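Local coordinates for protein omega-class glutathione S-transferase (Bombyx mori, PDB 3WD6) that binds glutathione and probably catalyses glutathione transfer and the glutathione-dependent reduction of dehydroascorbate, at residues L46-K51 against E97-V102; R106-Q111 against A178-W183. All coordinates share one frame; numbering follows the deposited sequence.

Contact 1 of 2, residues L46-K51 against E97-V102. With EDO (1,2-ethanediol), chain H.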
loop_
_atom_site.group_PDB
_atom_site.type_symbol
_atom_site.label_atom_id
_atom_site.label_comp_id
_atom_site.label_asym_id
_atom_site.label_seq_id
_atom_site.Cartn_x
_atom_site.Cartn_y
_atom_site.Cartn_z
ATOM N N LEU A 46 1.464 6.190 3.256
ATOM C CA LEU A 46 2.265 5.800 4.413
ATOM C C LEU A 46 3.505 6.674 4.490
ATOM O O LEU A 46 3.808 7.251 5.533
ATOM C CB LEU A 46 2.690 4.322 4.327
ATOM C CG LEU A 46 1.547 3.306 4.405
ATOM C CD1 LEU A 46 2.074 1.908 4.184
ATOM C CD2 LEU A 46 0.795 3.420 5.755
ATOM N N ALA A 47 4.215 6.767 3.370
ATOM C CA ALA A 47 5.436 7.539 3.324
ATOM C C ALA A 47 5.142 8.975 3.746
ATOM O O ALA A 47 5.795 9.519 4.661
ATOM C CB ALA A 47 6.067 7.476 1.920
ATOM N N LEU A 48 4.154 9.588 3.100
ATOM C CA LEU A 48 3.795 10.970 3.428
ATOM C C LEU A 48 3.414 11.114 4.905
ATOM O O LEU A 48 3.823 12.089 5.567
ATOM C CB LEU A 48 2.663 11.466 2.540
ATOM C CG LEU A 48 2.992 11.626 1.058
ATOM C CD1 LEU A 48 1.705 11.759 0.280
ATOM C CD2 LEU A 48 3.860 12.838 0.828
ATOM N N ASN A 49 2.638 10.158 5.428
ATOM C CA ASN A 49 2.290 10.194 6.852
ATOM C C ASN A 49 3.512 10.118 7.752
ATOM O O ASN A 49 3.691 10.946 8.642
ATOM C CB ASN A 49 1.334 9.060 7.225
ATOM C CG ASN A 49 -0.057 9.243 6.633
ATOM O OD1 ASN A 49 -0.337 10.239 5.948
ATOM N ND2 ASN A 49 -0.939 8.272 6.889
ATOM N N ALA A 50 4.351 9.112 7.527
ATOM C CA ALA A 50 5.481 8.874 8.412
ATOM C C ALA A 50 6.424 10.088 8.445
ATOM O O ALA A 50 6.994 10.435 9.509
ATOM C CB ALA A 50 6.228 7.607 7.992
ATOM N N LYS A 51 6.575 10.738 7.284
ATOM C CA LYS A 51 7.500 11.870 7.144
ATOM C C LYS A 51 6.834 13.185 7.539
ATOM O O LYS A 51 7.485 14.231 7.618
ATOM C CB LYS A 51 8.079 11.950 5.709
ATOM C CG LYS A 51 8.897 10.711 5.298
ATOM C CD LYS A 51 9.351 10.782 3.827
ATOM C CE LYS A 51 10.588 11.638 3.623
ATOM N NZ LYS A 51 11.778 11.159 4.425
ATOM N N GLU A 97 10.455 7.100 -3.425
ATOM C CA GLU A 97 11.898 7.375 -3.489
ATOM C C GLU A 97 12.164 8.880 -3.701
ATOM O O GLU A 97 13.073 9.453 -3.097
ATOM C CB GLU A 97 12.600 6.477 -4.530
ATOM C CG GLU A 97 12.569 4.962 -4.154
ATOM C CD GLU A 97 12.866 3.974 -5.330
ATOM O OE1 GLU A 97 13.287 4.411 -6.437
ATOM O OE2 GLU A 97 12.684 2.737 -5.135
ATOM N N TYR A 98 11.343 9.523 -4.531
ATOM C CA TYR A 98 11.380 10.981 -4.674
ATOM C C TYR A 98 11.148 11.754 -3.353
ATOM O O TYR A 98 11.894 12.699 -3.039
ATOM C CB TYR A 98 10.370 11.447 -5.720
ATOM C CG TYR A 98 10.364 12.948 -5.894
ATOM C CD1 TYR A 98 9.543 13.746 -5.116
ATOM C CD2 TYR A 98 11.201 13.569 -6.827
ATOM C CE1 TYR A 98 9.528 15.122 -5.265
ATOM C CE2 TYR A 98 11.201 14.950 -6.981
ATOM C CZ TYR A 98 10.360 15.723 -6.191
ATOM O OH TYR A 98 10.339 17.100 -6.329
ATOM N N LEU A 99 10.117 11.372 -2.596
ATOM C CA LEU A 99 9.823 12.041 -1.337
ATOM C C LEU A 99 10.971 11.855 -0.348
ATOM O O LEU A 99 11.328 12.788 0.389
ATOM C CB LEU A 99 8.492 11.560 -0.739
ATOM C CG LEU A 99 7.252 11.877 -1.600
ATOM C CD1 LEU A 99 6.033 10.987 -1.219
ATOM C CD2 LEU A 99 6.906 13.373 -1.540
ATOM N N ASP A 100 11.568 10.667 -0.343
ATOM C CA ASP A 100 12.668 10.404 0.590
ATOM C C ASP A 100 13.913 11.237 0.245
ATOM O O ASP A 100 14.652 11.643 1.147
ATOM C CB ASP A 100 13.010 8.905 0.655
ATOM C CG ASP A 100 13.520 8.473 2.036
ATOM O OD1 ASP A 100 12.863 8.820 3.063
ATOM O OD2 ASP A 100 14.586 7.791 2.099
ATOM N N GLU A 101 14.133 11.511 -1.044
ATOM C CA GLU A 101 15.297 12.307 -1.471
ATOM C C GLU A 101 15.096 13.797 -1.173
ATOM O O GLU A 101 16.020 14.511 -0.769
ATOM C CB GLU A 101 15.576 12.113 -2.964
ATOM C CG GLU A 101 16.311 10.821 -3.284
ATOM C CD GLU A 101 16.196 10.401 -4.745
ATOM O OE1 GLU A 101 15.832 11.246 -5.591
ATOM O OE2 GLU A 101 16.468 9.213 -5.048
ATOM N N VAL A 102 13.869 14.256 -1.353
ATOM C CA VAL A 102 13.586 15.675 -1.281
ATOM C C VAL A 102 13.178 16.136 0.120
ATOM O O VAL A 102 13.403 17.293 0.480
ATOM C CB VAL A 102 12.547 16.077 -2.349
ATOM C CG1 VAL A 102 11.867 17.387 -1.985
ATOM C CG2 VAL A 102 13.230 16.169 -3.703
HETATM C C1 EDO H . 0.726 13.651 7.944
HETATM O O1 EDO H . 1.597 13.813 6.798
HETATM C C2 EDO H . -0.749 13.647 7.514
HETATM O O2 EDO H . -1.541 12.785 8.352
#

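Contact 2 of 2, residues R106-Q111 against A178-W183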
loop_
_atom_site.group_PDB
_atom_site.type_symbol
_atom_site.label_atom_id
_atom_site.label_comp_id
_atom_site.label_asym_id
_atom_site.label_seq_id
_atom_site.Cartn_x
_atom_site.Cartn_y
_atom_site.Cartn_z
ATOM N N ARG A 106 13.051 12.155 8.789
ATOM C CA ARG A 106 12.516 10.798 8.837
ATOM C C ARG A 106 12.867 10.023 7.548
ATOM O O ARG A 106 11.996 9.641 6.774
ATOM C CB ARG A 106 10.997 10.835 9.073
ATOM C CG ARG A 106 10.369 9.470 9.305
ATOM C CD ARG A 106 10.572 9.000 10.745
ATOM N NE ARG A 106 9.660 7.897 11.089
ATOM C CZ ARG A 106 9.815 6.641 10.659
ATOM N NH1 ARG A 106 8.935 5.696 11.019
ATOM N NH2 ARG A 106 10.854 6.337 9.867
ATOM N N PRO A 107 14.161 9.800 7.307
ATOM C CA PRO A 107 14.545 9.091 6.072
ATOM C C PRO A 107 14.019 7.649 6.058
ATOM O O PRO A 107 14.225 6.901 7.027
ATOM C CB PRO A 107 16.080 9.098 6.119
ATOM C CG PRO A 107 16.423 9.255 7.592
ATOM C CD PRO A 107 15.316 10.105 8.180
ATOM N N LEU A 108 13.345 7.269 4.974
ATOM C CA LEU A 108 12.783 5.930 4.867
ATOM C C LEU A 108 13.808 4.908 4.386
ATOM O O LEU A 108 13.818 3.757 4.846
ATOM C CB LEU A 108 11.561 5.940 3.951
ATOM C CG LEU A 108 10.472 6.854 4.508
ATOM C CD1 LEU A 108 9.257 6.905 3.588
ATOM C CD2 LEU A 108 10.095 6.412 5.934
ATOM N N LEU A 109 14.663 5.330 3.460
ATOM C CA LEU A 109 15.674 4.440 2.919
ATOM C C LEU A 109 16.981 4.600 3.696
ATOM O O LEU A 109 17.399 5.727 4.003
ATOM C CB LEU A 109 15.887 4.718 1.424
ATOM C CG LEU A 109 14.846 4.119 0.456
ATOM C CD1 LEU A 109 14.856 4.796 -0.913
ATOM C CD2 LEU A 109 15.044 2.602 0.296
ATOM N N PRO A 110 17.613 3.464 4.044
ATOM C CA PRO A 110 18.977 3.445 4.589
ATOM C C PRO A 110 19.898 4.316 3.744
ATOM O O PRO A 110 19.800 4.307 2.492
ATOM C CB PRO A 110 19.399 1.982 4.412
ATOM C CG PRO A 110 18.130 1.203 4.508
ATOM C CD PRO A 110 17.035 2.106 3.936
ATOM N N GLN A 111 20.784 5.055 4.408
ATOM C CA GLN A 111 21.795 5.840 3.694
ATOM C C GLN A 111 22.857 4.936 3.048
ATOM O O GLN A 111 23.283 5.175 1.922
ATOM C CB GLN A 111 22.436 6.888 4.616
ATOM C CG GLN A 111 21.749 8.295 4.585
ATOM C CD GLN A 111 20.364 8.358 5.285
ATOM O OE1 GLN A 111 19.802 7.334 5.714
ATOM N NE2 GLN A 111 19.819 9.575 5.401
ATOM N N ALA A 178 11.223 -0.479 3.710
ATOM C CA ALA A 178 10.936 -1.895 3.562
ATOM C C ALA A 178 9.613 -2.219 4.271
ATOM O O ALA A 178 8.720 -2.862 3.694
ATOM C CB ALA A 178 12.081 -2.719 4.128
ATOM N N ASP A 179 9.477 -1.756 5.509
ATOM C CA ASP A 179 8.239 -1.982 6.234
ATOM C C ASP A 179 7.054 -1.353 5.513
ATOM O O ASP A 179 6.079 -2.035 5.201
ATOM C CB ASP A 179 8.328 -1.432 7.650
ATOM C CG ASP A 179 9.512 -1.989 8.418
ATOM O OD1 ASP A 179 9.426 -3.155 8.901
ATOM O OD2 ASP A 179 10.524 -1.243 8.551
ATOM N N TYR A 180 7.132 -0.056 5.248
ATOM C CA TYR A 180 5.986 0.649 4.681
ATOM C C TYR A 180 5.618 0.145 3.298
ATOM O O TYR A 180 4.431 0.127 2.944
ATOM C CB TYR A 180 6.225 2.156 4.625
ATOM C CG TYR A 180 6.137 2.831 5.980
ATOM C CD1 TYR A 180 5.106 2.510 6.878
ATOM C CD2 TYR A 180 7.096 3.765 6.379
ATOM C CE1 TYR A 180 5.025 3.119 8.133
ATOM C CE2 TYR A 180 7.028 4.375 7.630
ATOM C CZ TYR A 180 5.985 4.053 8.504
ATOM O OH TYR A 180 5.899 4.675 9.731
ATOM N N MET A 181 6.619 -0.253 2.509
ATOM C CA MET A 181 6.362 -0.571 1.096
ATOM C C MET A 181 5.733 -1.966 0.928
ATOM O O MET A 181 5.140 -2.271 -0.119
ATOM C CB MET A 181 7.622 -0.413 0.229
ATOM C CG MET A 181 8.133 1.020 0.121
ATOM S SD MET A 181 6.897 2.182 -0.510
ATOM C CE MET A 181 6.248 2.878 1.020
ATOM N N ILE A 182 5.836 -2.798 1.962
ATOM C CA ILE A 182 5.170 -4.088 1.910
ATOM C C ILE A 182 3.906 -4.077 2.772
ATOM O O ILE A 182 3.019 -4.932 2.615
ATOM C CB ILE A 182 6.117 -5.260 2.315
ATOM C CG1 ILE A 182 6.387 -5.282 3.822
ATOM C CG2 ILE A 182 7.437 -5.177 1.538
ATOM C CD1 ILE A 182 7.469 -6.316 4.239
ATOM N N TRP A 183 3.811 -3.100 3.673
ATOM C CA TRP A 183 2.721 -3.088 4.646
ATOM C C TRP A 183 1.297 -3.303 4.067
ATOM O O TRP A 183 0.486 -4.022 4.653
ATOM C CB TRP A 183 2.736 -1.805 5.501
ATOM C CG TRP A 183 1.466 -1.737 6.278
ATOM C CD1 TRP A 183 0.407 -0.891 6.072
ATOM C CD2 TRP A 183 1.078 -2.621 7.327
ATOM N NE1 TRP A 183 -0.610 -1.175 6.965
ATOM C CE2 TRP A 183 -0.224 -2.241 7.738
ATOM C CE3 TRP A 183 1.711 -3.686 7.976
ATOM C CZ2 TRP A 183 -0.906 -2.898 8.771
ATOM C CZ3 TRP A 183 1.032 -4.339 9.003
ATOM C CH2 TRP A 183 -0.269 -3.943 9.386
HETATM O O HOH W 1 6.108 6.514 12.324
#

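Contact 1 of 2, residues L46-K51 against E97-V102
Leu48 and Leu99 meet through their methyl groups where helices 39-51 and 92-102 run side by side. The two side chains cross obliquely. CD2 of Leu48 is the branch that touches. It lies 3.5 Å from CD1 of Leu99 and 3.9 Å from CD2 of the same residue, so one methyl meets both methyls of the opposing leucine. The CA atoms of Leu48 and Leu99 are 7.8 Å apart and set the register. The helix segments point nearly the same way, with 21° between their directions and axes 10.3 Å apart. Leu99 leaves its backbone toward the other helix, whereas Leu48 reaches it with its branched end.

Near the C-terminal end of helix 39-51 the contact turns polar. Lys51 and Asp100 cross at about a right angle. The lysine chain bends at chi3 (81°), which brings CE to 3.5 Å from the carbonyl O of Leu99. A second bend at chi4 swings NZ toward Asp100, and NZ makes a salt bridge of 2.9 Å to its OD1. It arrives on the anti side of the carboxylate, 30° out of its plane. NZ is also within bonding reach of the carbonyls of Tyr103, Lys105 and Arg106, the last its strongest partner. Its three protons must be shared among four acceptors. Asp100 in turn accepts the backbone N-H groups of Leu108 through OD1 and Leu109 through OD2.

A methionine in place of Lys51 would probably leave Asp100 without its positive mate and the three loop carbonyls without their shared donor.

The chemistry is thus divided between a leucine pair and a buried ammonium. The carboxylate and several carbonyls surround that ammonium, which probably stabilises its charge. Lys51 and Asp100 together hold the chain after helix 92-102 against this pair of thioredoxin-like domain helices.

Contact 2 of 2, residues R106-Q111 against A178-W183
The Tyr180 ring receives Leu108 at its edge, near the ring plane, with CD2 of the leucine 4.0 Å from CD2 of the tyrosine. The two side chains cross at about a right angle. Arg106 comes to the hydroxyl end of the same ring. Its guanidinium plane is turned 39° from the ring plane.

NH1 of Arg106 lies 3.5 Å from Tyr180 OH, but the angle is too poor for a hydrogen bond. A water joins them instead. It sits at the guanidinium edge, in plane, accepts from Arg106 NH1 at 3.2 Å and donates to Tyr180 OH at 3.2 Å. A bend at chi2 (80°) turns the arginine chain so that NH1 ends beside the tyrosine hydroxyl. Stronger partners lie outside: NH1 also bonds to the carbonyl of Pro175, and the tyrosine hydroxyl to Asp218.

The loop 106-111 runs from helix 92-102 to helix 113-125. Backbone bonding between Leu108 and Tyr177 ties it to the start of helix 177-189. Leu108 and Tyr180 also rest on Ala47 and Ala50 of helix 39-51, while Met181 packs on Val123 of helix 113-125.

From the N terminus, the chain passes through helix 39-51, the first side of contact 1. It then runs through strands 56-60, 80-82 and 87-90, with much of the glutathione pocket, before helix 92-102 closes that loop. Contact 2 opens only four residues later, at 106-111. It closes at 178-183, after the helices 113-125, 127-138 and 145-165. The two loops follow in series and neither nest nor cross. Contact 1 joins two helices of the thioredoxin-like domain. Contact 2 ties the linker to the helical C-terminal domain. They also meet directly: Leu46 and Ala50 of contact 1 pack against Tyr180 of contact 2, which brings both domains together.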